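Local coordinates for protein putative 4-Hydroxy-2-oxoglutarate aldolase / 2-dehydro-3-deoxyphosphogluconate aldolase (Yersinia enterocolitica, PDB 3LM7) that is of unspecified function but belongs to the KDGP aldolase family, of the TIM-barrel clan, at residues N9-R14 and D242-I247; Q97-V102 and I151-D156; G118-T123 and G127-S132; D174-V179 and F188-T193. One frame throughout, in Å; residues are numbered along the deposited sequence.

How the interactions relate
Interactions 2 and 4 are buried and wholly apolar across their segments: each sets loop or strand side chains against an outer helix of the barrel. Interactions 1 and 3 are only partly buried and bring in polar chemistry, a bridging water in interaction 1 and backbone hydrogen bonds in interaction 3. Interaction 1 joins the two ends of the chain and touches only interaction 4, where Tyr-10 meets Trp-189. Interactions 3 and 4 both reach the parallel barrel sheet, and Glu-175 probably accepts a hydrogen bond from Thr-123 N. Helix 147-156 supplies 151-156 to interaction 2 and also supports Val-129 and Ile-131 of interaction 3, while Phe-188 of interaction 4 packs on its Leu-154.

Interaction 1. Residues N9-R14 and D242-I247; sequences NYYRDR and DIVKKI
Tyr-11 reaches out of the loop before strand 17-20 and brings its ring up obliquely to Val-244 and Lys-245 on the last helix, 234-247, so that the two ends of this TIM-barrel chain meet. The backbones stay apart, 7.8 Å between the CA atoms of Tyr-11 and Val-244, and the side chains span the gap. CG of Tyr-11 is anti to the backbone N (chi1 175°), which sends the ring across to the helix. There the side chains of Tyr-11 and Val-244 lie side by side, pointing opposite ways, and the closest pair is Tyr-11 CD2 with Val-244 CG1 at 3.7 Å. The Lys-245 and Tyr-11 side chains cross at about a right angle. Lys-245 CG sits 3.6 Å from Tyr-11 OH, and the extended chain carries NZ on to a salt bridge with Glu-35.

Two more groups hem in the ring from outside the helix. Arg-12 CG lies 3.6 Å above the plane of the Tyr-11 ring, displaced from its centre, while His-37 meets the tyrosine edge-to-face. Farther out, the guanidinium of Arg-12 has Tyr-11 OH above its periphery and a water over its centre. That water lies at the edge of the tyrosine ring, in its plane: it accepts a hydrogen bond from Tyr-11 OH at 2.6 Å and donates one, also 2.6 Å, to Lys-245 O.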
loop_
_atom_site.group_PDB
_atom_site.type_symbol
_atom_site.label_atom_id
_atom_site.label_comp_id
_atom_site.label_asym_id
_atom_site.label_seq_id
_atom_site.Cartn_x
_atom_site.Cartn_y
_atom_site.Cartn_z
ATOM N N ASN A 9 12.174 7.366 -0.650
ATOM C CA ASN A 9 12.156 6.823 -2.040
ATOM C C ASN A 9 12.112 5.313 -2.000
ATOM O O ASN A 9 13.115 4.634 -2.185
ATOM C CB ASN A 9 13.439 7.242 -2.788
ATOM C CG ASN A 9 13.417 6.836 -4.309
ATOM O OD1 ASN A 9 12.369 6.378 -4.883
ATOM N ND2 ASN A 9 14.610 7.006 -4.973
ATOM N N TYR A 10 10.937 4.757 -1.765
ATOM C CA TYR A 10 10.830 3.337 -1.683
ATOM C C TYR A 10 11.077 2.766 -3.065
ATOM O O TYR A 10 10.639 3.309 -4.062
ATOM C CB TYR A 10 9.405 2.926 -1.306
ATOM C CG TYR A 10 8.938 3.532 0.013
ATOM C CD1 TYR A 10 9.236 2.929 1.229
ATOM C CD2 TYR A 10 8.117 4.694 0.005
ATOM C CE1 TYR A 10 8.796 3.476 2.469
ATOM C CE2 TYR A 10 7.664 5.228 1.206
ATOM C CZ TYR A 10 8.000 4.613 2.427
ATOM O OH TYR A 10 7.439 5.152 3.575
ATOM N N TYR A 11 11.731 1.631 -3.089
ATOM C CA TYR A 11 11.910 0.946 -4.356
ATOM C C TYR A 11 10.581 0.308 -4.714
ATOM O O TYR A 11 10.013 -0.491 -3.911
ATOM C CB TYR A 11 12.967 -0.119 -4.214
ATOM C CG TYR A 11 13.112 -0.967 -5.484
ATOM C CD1 TYR A 11 13.841 -0.458 -6.620
ATOM C CD2 TYR A 11 12.553 -2.243 -5.549
ATOM C CE1 TYR A 11 13.997 -1.245 -7.793
ATOM C CE2 TYR A 11 12.683 -3.025 -6.716
ATOM C CZ TYR A 11 13.412 -2.513 -7.812
ATOM O OH TYR A 11 13.515 -3.301 -8.920
ATOM N N ARG A 12 10.085 0.608 -5.930
ATOM C CA ARG A 12 8.744 0.128 -6.379
ATOM C C ARG A 12 7.667 0.269 -5.324
ATOM O O ARG A 12 6.790 -0.610 -5.165
ATOM C CB ARG A 12 8.791 -1.342 -6.830
ATOM C CG ARG A 12 9.698 -1.511 -8.061
ATOM C CD ARG A 12 9.427 -2.809 -8.772
ATOM N NE ARG A 12 10.271 -2.741 -9.958
ATOM C CZ ARG A 12 10.415 -3.724 -10.840
ATOM N NH1 ARG A 12 9.717 -4.854 -10.674
ATOM N NH2 ARG A 12 11.253 -3.568 -11.885
ATOM N N ASP A 13 7.743 1.371 -4.597
ATOM C CA ASP A 13 6.741 1.722 -3.609
ATOM C C ASP A 13 6.562 0.749 -2.514
ATOM O O ASP A 13 5.525 0.794 -1.858
ATOM C CB ASP A 13 5.375 1.944 -4.250
ATOM C CG ASP A 13 5.125 3.396 -4.478
ATOM O OD1 ASP A 13 5.198 4.215 -3.456
ATOM O OD2 ASP A 13 4.948 3.703 -5.680
ATOM N N ARG A 14 7.595 -0.060 -2.255
ATOM C CA ARG A 14 7.449 -1.096 -1.231
ATOM C C ARG A 14 8.496 -1.030 -0.151
ATOM O O ARG A 14 8.157 -1.190 1.013
ATOM C CB ARG A 14 7.474 -2.513 -1.822
ATOM C CG ARG A 14 6.283 -2.937 -2.663
ATOM C CD ARG A 14 4.950 -3.023 -1.861
ATOM N NE ARG A 14 4.790 -3.986 -0.742
ATOM C CZ ARG A 14 4.539 -5.288 -0.867
ATOM N NH1 ARG A 14 4.579 -5.849 -2.076
ATOM N NH2 ARG A 14 4.335 -6.070 0.207
ATOM N N ASP A 242 20.547 -5.034 -4.273
ATOM C CA ASP A 242 20.347 -6.152 -5.166
ATOM C C ASP A 242 19.332 -7.175 -4.599
ATOM O O ASP A 242 18.522 -7.721 -5.359
ATOM C CB ASP A 242 21.677 -6.869 -5.465
ATOM C CG ASP A 242 22.609 -6.054 -6.345
ATOM O OD1 ASP A 242 22.143 -5.093 -6.947
ATOM O OD2 ASP A 242 23.829 -6.359 -6.380
ATOM N N ILE A 243 19.373 -7.467 -3.294
ATOM C CA ILE A 243 18.344 -8.360 -2.708
ATOM C C ILE A 243 16.938 -7.730 -2.850
ATOM O O ILE A 243 15.934 -8.388 -3.244
ATOM C CB ILE A 243 18.649 -8.634 -1.191
ATOM C CG1 ILE A 243 19.945 -9.461 -1.083
ATOM C CG2 ILE A 243 17.469 -9.379 -0.502
ATOM C CD1 ILE A 243 20.504 -9.538 0.352
ATOM N N VAL A 244 16.856 -6.436 -2.543
ATOM C CA VAL A 244 15.568 -5.744 -2.651
ATOM C C VAL A 244 15.027 -5.898 -4.106
ATOM O O VAL A 244 13.862 -6.302 -4.332
ATOM C CB VAL A 244 15.704 -4.273 -2.274
ATOM C CG1 VAL A 244 14.400 -3.513 -2.623
ATOM C CG2 VAL A 244 16.073 -4.136 -0.691
ATOM N N LYS A 245 15.891 -5.635 -5.103
ATOM C CA LYS A 245 15.424 -5.747 -6.490
ATOM C C LYS A 245 15.006 -7.161 -6.852
ATOM O O LYS A 245 14.120 -7.381 -7.717
ATOM C CB LYS A 245 16.545 -5.311 -7.467
ATOM C CG LYS A 245 16.767 -3.839 -7.434
ATOM C CD LYS A 245 17.925 -3.465 -8.387
ATOM C CE LYS A 245 18.068 -1.952 -8.405
ATOM N NZ LYS A 245 19.022 -1.555 -9.503
ATOM N N LYS A 246 15.640 -8.136 -6.202
ATOM C CA LYS A 246 15.303 -9.554 -6.450
ATOM C C LYS A 246 13.930 -9.849 -5.901
ATOM O O LYS A 246 13.117 -10.542 -6.558
ATOM C CB LYS A 246 16.351 -10.523 -5.795
ATOM C CG LYS A 246 16.116 -12.001 -6.158
ATOM C CD LYS A 246 17.191 -12.959 -5.596
ATOM C CE LYS A 246 17.189 -12.927 -4.074
ATOM N NZ LYS A 246 18.181 -13.880 -3.480
ATOM N N ILE A 247 13.660 -9.377 -4.687
ATOM C CA ILE A 247 12.443 -9.871 -4.013
ATOM C C ILE A 247 11.225 -8.971 -4.163
ATOM O O ILE A 247 10.066 -9.427 -3.963
ATOM C CB ILE A 247 12.701 -10.232 -2.499
ATOM C CG1 ILE A 247 13.020 -8.966 -1.717
ATOM C CG2 ILE A 247 13.837 -11.301 -2.370
ATOM C CD1 ILE A 247 13.272 -9.258 -0.233
HETATM O O HOH W 1 12.509 -5.703 -8.955
#

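Interaction 2. Residues Q97-V102 and I151-D156; sequences QVFTGV and IAMLKD
Val-102 and Leu-154 mark where the backbones come closest, 7.3 Å between their CA atoms, as residues 97-102, leading from strand 94-95 into helix 102-109, pass beside helix 147-156. Phe-99 is the residue that both Met-153 and Leu-154 meet. A chi1 of -180° turns its ring away from its own backbone N and carries it to these two consecutive side chains of the helix. Met-153, a selenomethionine in this crystal, crosses the phenylalanine at about a right angle. Met-153 CB touches Phe-99 CZ at 3.7 Å, at the ring edge and near its plane. The bend at chi3 (75°) then brings CE back to the same corner, 3.9 Å from Phe-99 CZ. The selenium itself, Met-153 SE, is 5.5 Å from the centroid of the Phe-99 ring and 74° off its normal, an oblique Met-aromatic contact.

Leu-154 works with one methyl. CD2 lies 3.7 Å from Phe-99 CD1 and, at the same time, 4.0 Å from Val-102 CG2, so this single branch touches both the ring and the valine. Val-162 of strand 161-164 packs on Leu-154 as well, and Ile-131 and Met-157 touch Phe-99. The whole patch is apolar. The arrangement is that of an alpha/beta barrel, in which a loop leaving a strand of the parallel sheet, together with the first turn of the next helix, rests on another helix of the outer layer.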
loop_
_atom_site.group_PDB
_atom_site.type_symbol
_atom_site.label_atom_id
_atom_site.label_comp_id
_atom_site.label_asym_id
_atom_site.label_seq_id
_atom_site.Cartn_x
_atom_site.Cartn_y
_atom_site.Cartn_z
ATOM N N GLN A 97 11.145 7.452 16.497
ATOM C CA GLN A 97 10.658 7.846 17.824
ATOM C C GLN A 97 10.413 6.628 18.732
ATOM O O GLN A 97 10.223 5.519 18.249
ATOM C CB GLN A 97 9.341 8.675 17.781
ATOM C CG GLN A 97 9.553 10.230 17.752
ATOM C CD GLN A 97 10.246 10.719 19.022
ATOM O OE1 GLN A 97 10.467 9.947 19.968
ATOM N NE2 GLN A 97 10.698 11.961 18.997
ATOM N N VAL A 98 10.356 6.884 20.059
ATOM C CA VAL A 98 9.800 5.912 21.016
ATOM C C VAL A 98 8.280 6.117 21.085
ATOM O O VAL A 98 7.762 7.124 20.619
ATOM C CB VAL A 98 10.470 6.010 22.402
ATOM C CG1 VAL A 98 11.970 5.635 22.216
ATOM C CG2 VAL A 98 10.274 7.383 23.065
ATOM N N PHE A 99 7.577 5.152 21.656
ATOM C CA PHE A 99 6.118 5.108 21.533
ATOM C C PHE A 99 5.544 6.434 22.067
ATOM O O PHE A 99 4.573 6.982 21.483
ATOM C CB PHE A 99 5.632 3.874 22.352
ATOM C CG PHE A 99 4.139 3.668 22.330
ATOM C CD1 PHE A 99 3.580 2.839 21.378
ATOM C CD2 PHE A 99 3.303 4.313 23.284
ATOM C CE1 PHE A 99 2.160 2.633 21.322
ATOM C CE2 PHE A 99 1.902 4.140 23.235
ATOM C CZ PHE A 99 1.340 3.261 22.263
ATOM N N THR A 100 6.146 6.971 23.132
ATOM C CA THR A 100 5.556 8.122 23.832
ATOM C C THR A 100 6.010 9.435 23.181
ATOM O O THR A 100 5.680 10.505 23.657
ATOM C CB THR A 100 6.061 8.124 25.307
ATOM O OG1 THR A 100 7.507 7.926 25.330
ATOM C CG2 THR A 100 5.401 6.984 26.078
ATOM N N GLY A 101 6.780 9.352 22.109
ATOM C CA GLY A 101 7.239 10.544 21.409
ATOM C C GLY A 101 6.599 10.741 20.041
ATOM O O GLY A 101 6.780 11.820 19.417
ATOM N N VAL A 102 5.787 9.774 19.599
ATOM C CA VAL A 102 5.185 9.844 18.242
ATOM C C VAL A 102 4.212 11.015 18.068
ATOM O O VAL A 102 4.266 11.728 17.060
ATOM C CB VAL A 102 4.442 8.548 17.977
ATOM C CG1 VAL A 102 3.482 8.659 16.720
ATOM C CG2 VAL A 102 5.417 7.381 17.833
ATOM N N ILE A 151 -0.936 -0.967 17.411
ATOM C CA ILE A 151 -1.018 -0.302 16.090
ATOM C C ILE A 151 -2.078 0.807 16.103
ATOM O O ILE A 151 -1.860 1.955 15.629
ATOM C CB ILE A 151 -1.356 -1.325 14.970
ATOM C CG1 ILE A 151 -0.066 -2.165 14.673
ATOM C CG2 ILE A 151 -1.769 -0.603 13.727
ATOM C CD1 ILE A 151 -0.383 -3.459 13.861
ATOM N N ALA A 152 -3.248 0.480 16.661
ATOM C CA ALA A 152 -4.306 1.500 16.676
ATOM C C ALA A 152 -3.861 2.735 17.503
ATOM O O ALA A 152 -4.203 3.881 17.177
ATOM C CB ALA A 152 -5.632 0.899 17.265
HETATM N N MSE A 153 -3.174 2.496 18.624
HETATM C CA MSE A 153 -2.668 3.658 19.441
HETATM C C MSE A 153 -1.636 4.480 18.642
HETATM O O MSE A 153 -1.679 5.735 18.669
HETATM C CB MSE A 153 -2.052 3.177 20.783
HETATM C CG MSE A 153 -3.112 2.567 21.647
HETATM SE SE MSE A 153 -2.380 1.763 23.279
HETATM C CE MSE A 153 -2.016 3.409 24.238
ATOM N N LEU A 154 -0.711 3.809 17.948
ATOM C CA LEU A 154 0.262 4.526 17.064
ATOM C C LEU A 154 -0.479 5.375 16.021
ATOM O O LEU A 154 -0.161 6.583 15.858
ATOM C CB LEU A 154 1.175 3.510 16.378
ATOM C CG LEU A 154 2.225 2.937 17.360
ATOM C CD1 LEU A 154 3.016 1.834 16.740
ATOM C CD2 LEU A 154 3.255 4.013 17.877
ATOM N N LYS A 155 -1.514 4.788 15.383
ATOM C CA LYS A 155 -2.315 5.577 14.409
ATOM C C LYS A 155 -2.975 6.772 15.080
ATOM O O LYS A 155 -2.937 7.914 14.541
ATOM C CB LYS A 155 -3.409 4.722 13.754
ATOM C CG LYS A 155 -2.909 3.598 12.763
ATOM C CD LYS A 155 -4.186 2.857 12.227
ATOM C CE LYS A 155 -3.882 1.899 11.099
ATOM N NZ LYS A 155 -5.108 1.109 10.889
ATOM N N ASP A 156 -3.577 6.536 16.247
ATOM C CA ASP A 156 -4.240 7.621 16.987
ATOM C C ASP A 156 -3.241 8.723 17.318
ATOM O O ASP A 156 -3.616 9.909 17.459
ATOM C CB ASP A 156 -4.811 7.097 18.325
ATOM C CG ASP A 156 -6.061 6.261 18.148
ATOM O OD1 ASP A 156 -6.765 6.460 17.135
ATOM O OD2 ASP A 156 -6.379 5.455 19.067
#

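Interaction 3. Residues G118-T123 and G127-S132; sequences GLISPT and GYVKIS
The carbonyls of Ser-121 and Lys-130 each take the other residue's N-H in their own plane, that of Lys-130 on a lone pair. These two bonds make a single antiparallel bridge, a hydrogen-bonded pair, where the chain near the end of strand 115-120 of the barrel sheet turns back to strand 128-130. Lys-130 N to Ser-121 O is 2.9 Å and nearly straight at 172°; Ser-121 N to Lys-130 O is 3.0 Å but more bent. The touching parts are far from strictly antiparallel, and the pairing stops at one bridge.

Beside it, Ile-120 CD1 packs 3.9 Å from Val-129 CG2, and the other branch, Ile-120 CG2, meets Ile-131 CG2 at 4.0 Å. Both partners also lean on helix 147-156. The polar ends lead elsewhere: Ser-121 OG bonds to Phe-165 O, and Lys-130 NZ forms a salt bridge with Asp-142. With chi1 at 57°, Thr-123 holds OG1 between its own backbone N and carbonyl carbon. There OG1 is hydrogen-bonded to Lys-125 N and donates to Tyr-128 O at 2.7 Å, from 48° out of the carbonyl plane.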
loop_
_atom_site.group_PDB
_atom_site.type_symbol
_atom_site.label_atom_id
_atom_site.label_comp_id
_atom_site.label_asym_id
_atom_site.label_seq_id
_atom_site.Cartn_x
_atom_site.Cartn_y
_atom_site.Cartn_z
ATOM N N GLY A 118 7.378 4.241 15.582
ATOM C CA GLY A 118 7.175 4.234 17.024
ATOM C C GLY A 118 7.782 2.910 17.503
ATOM O O GLY A 118 7.395 1.854 17.037
ATOM N N LEU A 119 8.701 3.008 18.450
ATOM C CA LEU A 119 9.446 1.837 18.925
ATOM C C LEU A 119 8.601 1.047 19.917
ATOM O O LEU A 119 8.169 1.599 20.951
ATOM C CB LEU A 119 10.755 2.281 19.624
ATOM C CG LEU A 119 11.839 1.174 19.811
ATOM C CD1 LEU A 119 13.255 1.859 20.150
ATOM C CD2 LEU A 119 11.434 0.228 20.937
ATOM N N ILE A 120 8.341 -0.222 19.571
ATOM C CA ILE A 120 7.687 -1.171 20.413
ATOM C C ILE A 120 8.461 -2.486 20.296
ATOM O O ILE A 120 9.234 -2.692 19.294
ATOM C CB ILE A 120 6.181 -1.418 20.017
ATOM C CG1 ILE A 120 6.088 -2.168 18.687
ATOM C CG2 ILE A 120 5.371 -0.066 20.010
ATOM C CD1 ILE A 120 4.580 -2.433 18.231
ATOM N N SER A 121 8.314 -3.358 21.315
ATOM C CA SER A 121 9.355 -4.361 21.504
ATOM C C SER A 121 8.772 -5.760 21.723
ATOM O O SER A 121 7.692 -5.917 22.291
ATOM C CB SER A 121 10.261 -3.943 22.709
ATOM O OG SER A 121 10.811 -2.630 22.477
ATOM N N PRO A 122 9.523 -6.807 21.308
ATOM C CA PRO A 122 9.229 -8.201 21.597
ATOM C C PRO A 122 9.021 -8.452 23.109
ATOM O O PRO A 122 9.589 -7.745 23.934
ATOM C CB PRO A 122 10.520 -8.932 21.142
ATOM C CG PRO A 122 11.080 -8.126 20.113
ATOM C CD PRO A 122 10.771 -6.675 20.528
ATOM N N THR A 123 8.188 -9.414 23.428
ATOM C CA THR A 123 7.889 -9.771 24.799
ATOM C C THR A 123 8.153 -11.239 25.061
ATOM O O THR A 123 8.005 -11.674 26.179
ATOM C CB THR A 123 6.383 -9.557 25.096
ATOM O OG1 THR A 123 5.607 -10.309 24.181
ATOM C CG2 THR A 123 5.976 -8.061 25.030
ATOM N N GLY A 127 1.818 -12.106 19.549
ATOM C CA GLY A 127 0.641 -11.243 19.619
ATOM C C GLY A 127 0.649 -10.098 20.637
ATOM O O GLY A 127 -0.314 -9.300 20.669
ATOM N N TYR A 128 1.706 -9.998 21.430
ATOM C CA TYR A 128 1.796 -9.014 22.541
ATOM C C TYR A 128 3.118 -8.242 22.472
ATOM O O TYR A 128 4.180 -8.864 22.336
ATOM C CB TYR A 128 1.651 -9.709 23.948
ATOM C CG TYR A 128 0.260 -10.278 24.046
ATOM C CD1 TYR A 128 -0.823 -9.515 24.517
ATOM C CD2 TYR A 128 0.005 -11.573 23.545
ATOM C CE1 TYR A 128 -2.147 -10.067 24.521
ATOM C CE2 TYR A 128 -1.303 -12.106 23.501
ATOM C CZ TYR A 128 -2.352 -11.370 24.006
ATOM O OH TYR A 128 -3.572 -11.990 23.966
ATOM N N VAL A 129 3.052 -6.901 22.602
ATOM C CA VAL A 129 4.211 -6.087 22.461
ATOM C C VAL A 129 4.355 -5.095 23.639
ATOM O O VAL A 129 3.342 -4.689 24.260
ATOM C CB VAL A 129 4.155 -5.245 21.163
ATOM C CG1 VAL A 129 4.523 -6.057 19.916
ATOM C CG2 VAL A 129 2.762 -4.424 21.051
ATOM N N LYS A 130 5.585 -4.697 23.918
ATOM C CA LYS A 130 5.863 -3.750 25.041
ATOM C C LYS A 130 5.902 -2.350 24.446
ATOM O O LYS A 130 6.544 -2.129 23.398
ATOM C CB LYS A 130 7.194 -4.096 25.630
ATOM C CG LYS A 130 7.744 -3.025 26.576
ATOM C CD LYS A 130 9.105 -3.551 27.170
ATOM C CE LYS A 130 9.872 -2.397 27.792
ATOM N NZ LYS A 130 11.013 -2.914 28.667
ATOM N N ILE A 131 5.172 -1.440 25.057
ATOM C CA ILE A 131 5.000 -0.079 24.511
ATOM C C ILE A 131 5.483 0.986 25.455
ATOM O O ILE A 131 5.430 2.159 25.103
ATOM C CB ILE A 131 3.497 0.269 24.056
ATOM C CG1 ILE A 131 2.533 0.167 25.271
ATOM C CG2 ILE A 131 2.970 -0.779 23.067
ATOM C CD1 ILE A 131 1.105 0.668 24.952
ATOM N N SER A 132 5.946 0.603 26.650
ATOM C CA SER A 132 6.470 1.549 27.629
ATOM C C SER A 132 7.961 1.807 27.298
ATOM O O SER A 132 8.851 1.454 28.087
ATOM C CB SER A 132 6.341 0.969 29.062
ATOM O OG SER A 132 6.826 -0.404 29.043
#

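Interaction 4. Residues D174-V179 and F188-T193; sequences DEYRFV and FWLEPT
Tyr-176 OH bonds to Ile-204 O of helix 201-211 and, on its way there, passes alongside Pro-192, with Tyr-176 OH 3.5 Å from Pro-192 CG. Leu-190 and Pro-192 both send their CB toward the helix, so strand 189-192 presents two apolar residues to helix 173-185, the helix of the beta-alpha-beta unit that leads into it from strand 161-164. The axes of helix 174-179 and strand 189-192 run 159° apart, close to antiparallel, with a closest approach of 10.7 Å.

Tyr-176 reaches across to the strand. The ring stands opposite its own backbone N (chi1 170°), a setting that aims it at the strand residues, which it passes obliquely. The CE1 corner is shared, with Pro-192 CB 3.6 Å and Leu-190 CD2 3.7 Å from Tyr-176 CE1. The second methyl of the leucine serves the next turn of the helix: Leu-190 CD1 meets Val-179 CG1 at 3.8 Å, the two side chains crossing at about a right angle. Forked in this way, Leu-190 touches both helix residues.

The chemistry implies a division of labour along the strand. Hydrophobic packing holds it to the helix, the hydroxyl of Tyr-176 finds its partner on another helix, and the carboxylate of Glu-191, whose CB leaves the backbone away from the helix, has its partners among His-94, Asn-117, His-219 and Ser-161.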
loop_
_atom_site.group_PDB
_atom_site.type_symbol
_atom_site.label_atom_id
_atom_site.label_comp_id
_atom_site.label_asym_id
_atom_site.label_seq_id
_atom_site.Cartn_x
_atom_site.Cartn_y
_atom_site.Cartn_z
ATOM N N ASP A 174 8.786 -15.682 15.153
ATOM C CA ASP A 174 7.349 -15.897 15.306
ATOM C C ASP A 174 6.636 -14.616 15.747
ATOM O O ASP A 174 5.507 -14.333 15.254
ATOM C CB ASP A 174 7.082 -17.014 16.295
ATOM C CG ASP A 174 7.496 -18.352 15.741
ATOM O OD1 ASP A 174 7.593 -18.461 14.486
ATOM O OD2 ASP A 174 7.703 -19.243 16.559
ATOM N N GLU A 175 7.248 -13.863 16.677
ATOM C CA GLU A 175 6.622 -12.557 17.046
ATOM C C GLU A 175 6.585 -11.551 15.897
ATOM O O GLU A 175 5.594 -10.844 15.706
ATOM C CB GLU A 175 7.304 -11.900 18.240
ATOM C CG GLU A 175 7.075 -12.685 19.578
ATOM C CD GLU A 175 7.918 -12.106 20.694
ATOM O OE1 GLU A 175 7.570 -11.016 21.159
ATOM O OE2 GLU A 175 8.939 -12.714 21.084
ATOM N N TYR A 176 7.691 -11.489 15.158
ATOM C CA TYR A 176 7.843 -10.575 14.029
ATOM C C TYR A 176 6.793 -10.911 12.976
ATOM O O TYR A 176 6.147 -9.990 12.434
ATOM C CB TYR A 176 9.270 -10.636 13.485
ATOM C CG TYR A 176 9.501 -9.927 12.179
ATOM C CD1 TYR A 176 9.308 -8.531 12.066
ATOM C CD2 TYR A 176 9.952 -10.629 11.080
ATOM C CE1 TYR A 176 9.520 -7.863 10.877
ATOM C CE2 TYR A 176 10.210 -9.954 9.814
ATOM C CZ TYR A 176 9.965 -8.592 9.735
ATOM O OH TYR A 176 10.192 -7.897 8.568
ATOM N N ARG A 177 6.594 -12.197 12.716
ATOM C CA ARG A 177 5.723 -12.583 11.644
ATOM C C ARG A 177 4.284 -12.118 11.979
ATOM O O ARG A 177 3.522 -11.648 11.123
ATOM C CB ARG A 177 5.772 -14.118 11.440
ATOM C CG ARG A 177 4.907 -14.533 10.191
ATOM C CD ARG A 177 4.958 -16.065 9.886
ATOM N NE ARG A 177 6.305 -16.635 10.096
ATOM C CZ ARG A 177 6.696 -17.305 11.198
ATOM N NH1 ARG A 177 5.853 -17.557 12.262
ATOM N NH2 ARG A 177 7.947 -17.741 11.240
ATOM N N PHE A 178 3.923 -12.317 13.240
ATOM C CA PHE A 178 2.613 -11.904 13.715
ATOM C C PHE A 178 2.450 -10.406 13.524
ATOM O O PHE A 178 1.381 -9.968 13.095
ATOM C CB PHE A 178 2.435 -12.281 15.200
ATOM C CG PHE A 178 1.011 -12.081 15.692
ATOM C CD1 PHE A 178 0.129 -13.134 15.766
ATOM C CD2 PHE A 178 0.569 -10.797 16.076
ATOM C CE1 PHE A 178 -1.218 -12.898 16.224
ATOM C CE2 PHE A 178 -0.760 -10.587 16.548
ATOM C CZ PHE A 178 -1.638 -11.625 16.624
ATOM N N VAL A 179 3.437 -9.631 13.922
ATOM C CA VAL A 179 3.371 -8.142 13.774
ATOM C C VAL A 179 3.190 -7.767 12.298
ATOM O O VAL A 179 2.401 -6.854 11.976
ATOM C CB VAL A 179 4.621 -7.488 14.364
ATOM C CG1 VAL A 179 4.756 -5.999 14.024
ATOM C CG2 VAL A 179 4.604 -7.636 15.974
ATOM N N PHE A 188 -0.802 -0.754 8.012
ATOM C CA PHE A 188 0.269 -0.012 8.721
ATOM C C PHE A 188 1.641 -0.538 8.254
ATOM O O PHE A 188 1.748 -1.603 7.647
ATOM C CB PHE A 188 0.115 -0.161 10.251
ATOM C CG PHE A 188 0.617 1.012 11.048
ATOM C CD1 PHE A 188 0.059 2.292 10.873
ATOM C CD2 PHE A 188 1.599 0.821 12.058
ATOM C CE1 PHE A 188 0.512 3.397 11.652
ATOM C CE2 PHE A 188 2.009 1.913 12.864
ATOM C CZ PHE A 188 1.450 3.203 12.659
ATOM N N TRP A 189 2.668 0.279 8.443
ATOM C CA TRP A 189 4.007 0.000 7.905
ATOM C C TRP A 189 4.917 -0.547 8.966
ATOM O O TRP A 189 4.632 -0.455 10.168
ATOM C CB TRP A 189 4.576 1.295 7.295
ATOM C CG TRP A 189 3.606 1.889 6.256
ATOM C CD1 TRP A 189 2.574 1.228 5.563
ATOM C CD2 TRP A 189 3.602 3.234 5.793
ATOM N NE1 TRP A 189 1.926 2.122 4.748
ATOM C CE2 TRP A 189 2.539 3.352 4.844
ATOM C CE3 TRP A 189 4.426 4.363 6.058
ATOM C CZ2 TRP A 189 2.250 4.568 4.178
ATOM C CZ3 TRP A 189 4.093 5.623 5.405
ATOM C CH2 TRP A 189 3.011 5.681 4.477
ATOM N N LEU A 190 6.047 -1.126 8.543
ATOM C CA LEU A 190 6.865 -1.869 9.486
ATOM C C LEU A 190 8.362 -1.659 9.256
ATOM O O LEU A 190 8.835 -1.697 8.090
ATOM C CB LEU A 190 6.543 -3.376 9.310
ATOM C CG LEU A 190 7.216 -4.411 10.263
ATOM C CD1 LEU A 190 7.062 -4.025 11.754
ATOM C CD2 LEU A 190 6.564 -5.819 10.023
ATOM N N GLU A 191 9.113 -1.483 10.364
ATOM C CA GLU A 191 10.539 -1.229 10.288
ATOM C C GLU A 191 11.265 -2.226 11.175
ATOM O O GLU A 191 11.513 -1.952 12.374
ATOM C CB GLU A 191 10.837 0.232 10.722
ATOM C CG GLU A 191 9.882 1.255 10.051
ATOM C CD GLU A 191 10.373 2.672 10.140
ATOM O OE1 GLU A 191 11.555 2.876 10.520
ATOM O OE2 GLU A 191 9.638 3.569 9.709
ATOM N N PRO A 192 11.583 -3.421 10.633
ATOM C CA PRO A 192 12.317 -4.382 11.472
ATOM C C PRO A 192 13.720 -3.881 11.783
ATOM O O PRO A 192 14.406 -3.334 10.890
ATOM C CB PRO A 192 12.404 -5.648 10.598
ATOM C CG PRO A 192 12.226 -5.142 9.191
ATOM C CD PRO A 192 11.341 -3.927 9.263
ATOM N N THR A 193 14.150 -4.017 13.039
ATOM C CA THR A 193 15.425 -3.374 13.438
ATOM C C THR A 193 16.053 -4.271 14.510
ATOM O O THR A 193 15.357 -4.693 15.476
ATOM C CB THR A 193 15.227 -1.995 14.125
ATOM O OG1 THR A 193 14.453 -1.103 13.310
ATOM C CG2 THR A 193 16.540 -1.291 14.438
#